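Local coordinates for capsular polysaccharide biosynthesis protein (Vibrio cholerae, PDB 1XPJ) that is of unknown function but is probably a hydrolase of the haloacid dehalogenase superfamily, at residues Leu4-Asp9 with Phe41-Ser46. Numbering follows the deposited sequence.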
loop_
_atom_site.group_PDB
_atom_site.type_symbol
_atom_site.label_atom_id
_atom_site.label_comp_id
_atom_site.label_asym_id
_atom_site.label_seq_id
_atom_site.Cartn_x
_atom_site.Cartn_y
_atom_site.Cartn_z
ATOM N N LEU A 4 1.964 16.621 10.276
ATOM C CA LEU A 4 1.500 15.850 11.404
ATOM C C LEU A 4 0.823 14.620 10.841
ATOM O O LEU A 4 -0.035 14.714 9.943
ATOM C CB LEU A 4 0.520 16.636 12.272
ATOM C CG LEU A 4 1.000 17.941 12.899
ATOM C CD1 LEU A 4 -0.075 18.526 13.809
ATOM C CD2 LEU A 4 2.342 17.746 13.646
ATOM N N ILE A 5 1.236 13.464 11.363
ATOM C CA ILE A 5 0.580 12.205 11.081
ATOM C C ILE A 5 -0.285 11.863 12.301
ATOM O O ILE A 5 0.228 11.571 13.396
ATOM C CB ILE A 5 1.631 11.109 10.749
ATOM C CG1 ILE A 5 2.692 11.650 9.781
ATOM C CG2 ILE A 5 0.966 9.831 10.199
ATOM C CD1 ILE A 5 2.149 12.138 8.436
ATOM N N VAL A 6 -1.601 11.908 12.095
ATOM C CA VAL A 6 -2.565 11.873 13.189
ATOM C C VAL A 6 -3.469 10.652 13.118
ATOM O O VAL A 6 -4.186 10.444 12.119
ATOM C CB VAL A 6 -3.479 13.122 13.168
ATOM C CG1 VAL A 6 -4.309 13.203 14.450
ATOM C CG2 VAL A 6 -2.650 14.402 12.932
ATOM N N ASP A 7 -3.443 9.861 14.184
ATOM C CA ASP A 7 -4.336 8.722 14.343
ATOM C C ASP A 7 -5.776 9.253 14.484
ATOM O O ASP A 7 -5.982 10.446 14.761
ATOM C CB ASP A 7 -3.902 7.947 15.584
ATOM C CG ASP A 7 -4.606 6.613 15.741
ATOM O OD1 ASP A 7 -4.836 5.904 14.746
ATOM O OD2 ASP A 7 -4.951 6.178 16.864
ATOM N N LEU A 8 -6.778 8.394 14.287
ATOM C CA LEU A 8 -8.149 8.879 14.300
ATOM C C LEU A 8 -8.865 8.500 15.593
ATOM O O LEU A 8 -9.202 9.388 16.373
ATOM C CB LEU A 8 -8.895 8.384 13.056
ATOM C CG LEU A 8 -10.399 8.588 12.864
ATOM C CD1 LEU A 8 -10.793 10.060 12.874
ATOM C CD2 LEU A 8 -10.788 7.941 11.535
ATOM N N ASP A 9 -9.087 7.196 15.808
ATOM C CA ASP A 9 -9.815 6.692 16.964
ATOM C C ASP A 9 -8.993 6.786 18.250
ATOM O O ASP A 9 -7.933 6.169 18.368
ATOM C CB ASP A 9 -10.257 5.234 16.732
ATOM C CG ASP A 9 -11.194 5.080 15.534
ATOM O OD1 ASP A 9 -12.267 5.701 15.523
ATOM O OD2 ASP A 9 -10.945 4.357 14.552
ATOM N N PHE A 41 1.828 23.468 8.917
ATOM C CA PHE A 41 1.869 22.000 8.966
ATOM C C PHE A 41 0.735 21.395 8.153
ATOM O O PHE A 41 -0.415 21.813 8.286
ATOM C CB PHE A 41 1.678 21.489 10.396
ATOM C CG PHE A 41 2.887 21.602 11.271
ATOM C CD1 PHE A 41 3.712 20.496 11.488
ATOM C CD2 PHE A 41 3.182 22.793 11.921
ATOM C CE1 PHE A 41 4.840 20.591 12.323
ATOM C CE2 PHE A 41 4.297 22.897 12.755
ATOM C CZ PHE A 41 5.128 21.799 12.952
ATOM N N GLU A 42 1.050 20.373 7.361
ATOM C CA GLU A 42 0.057 19.580 6.664
ATOM C C GLU A 42 -0.487 18.516 7.611
ATOM O O GLU A 42 0.279 17.951 8.404
ATOM C CB GLU A 42 0.688 18.905 5.451
ATOM C CG GLU A 42 1.222 19.867 4.389
ATOM C CD GLU A 42 2.134 19.169 3.379
ATOM O OE1 GLU A 42 1.760 18.070 2.902
ATOM O OE2 GLU A 42 3.228 19.704 3.063
ATOM N N ILE A 43 -1.792 18.234 7.538
ATOM C CA ILE A 43 -2.405 17.278 8.455
ATOM C C ILE A 43 -2.778 15.975 7.727
ATOM O O ILE A 43 -3.608 15.984 6.803
ATOM C CB ILE A 43 -3.683 17.882 9.112
ATOM C CG1 ILE A 43 -3.470 19.322 9.652
ATOM C CG2 ILE A 43 -4.301 16.883 10.114
ATOM C CD1 ILE A 43 -2.621 19.487 10.886
ATOM N N VAL A 44 -2.197 14.859 8.162
ATOM C CA VAL A 44 -2.479 13.555 7.553
ATOM C C VAL A 44 -3.195 12.649 8.564
ATOM O O VAL A 44 -2.611 12.257 9.576
ATOM C CB VAL A 44 -1.175 12.860 7.050
ATOM C CG1 VAL A 44 -1.466 11.457 6.498
ATOM C CG2 VAL A 44 -0.441 13.721 5.996
ATOM N N ILE A 45 -4.452 12.325 8.299
ATOM C CA ILE A 45 -5.169 11.382 9.124
ATOM C C ILE A 45 -4.781 9.975 8.635
ATOM O O ILE A 45 -4.924 9.662 7.456
ATOM C CB ILE A 45 -6.713 11.611 9.026
ATOM C CG1 ILE A 45 -7.086 13.098 9.100
ATOM C CG2 ILE A 45 -7.478 10.750 10.047
ATOM C CD1 ILE A 45 -6.790 13.805 10.400
ATOM N N SER A 46 -4.268 9.151 9.542
ATOM C CA SER A 46 -3.769 7.822 9.219
ATOM C C SER A 46 -4.441 6.896 10.196
ATOM O O SER A 46 -4.345 7.120 11.394
ATOM C CB SER A 46 -2.264 7.794 9.457
ATOM O OG SER A 46 -1.614 6.818 8.672
#
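Leu-4 splays its two methyls, CD2 to Phe-41 and CD1 to Ile-43. Its CD2 lies 3.8 Å from CD1 of the Phe-41 ring, met obliquely. Its CD1 is 4.0 Å from CD1 of Ile-43, whose side chain runs alongside and points the same way. CG2 of Ile-43 meets CG2 of Val-6 (4.1 Å), the two side chains crossing at a slant. On the other face of the sheet Ile-5 lies beside Val-44. CG1 of Ile-5 stands beside the backbone N (chi1 -45°), and the chain then bends so that CD1 reaches CB of Val-44 at 3.7 Å. The other branch, CG2 of Ile-5, anti to the backbone N, touches CB of Ser-46 (3.9 Å). Four backbone hydrogen bonds join the strands in parallel. The N and O of both Leu-4 and Val-6 are used, and Val-6 N to Val-44 O is 2.7 Å and nearly straight (173°). In three of them the donor lies close to the line of the C=O, whereas Ser-46 N sits 36° out of the carbonyl plane of Val-6. Beyond it Asp-7 and Asp-9 fit the HAD-type DxDx(T/V) pattern at the strand end, consistent with the family's active-site location. The two strands and helix 27-38 form a beta-alpha-beta unit, and Leu-33 of that helix packs on Leu-4, Val-6 and Ile-43. Strand 82-85 flanks 42-47 on its far side, while a strand of the second subunit continues the sheet beyond strand 3-6.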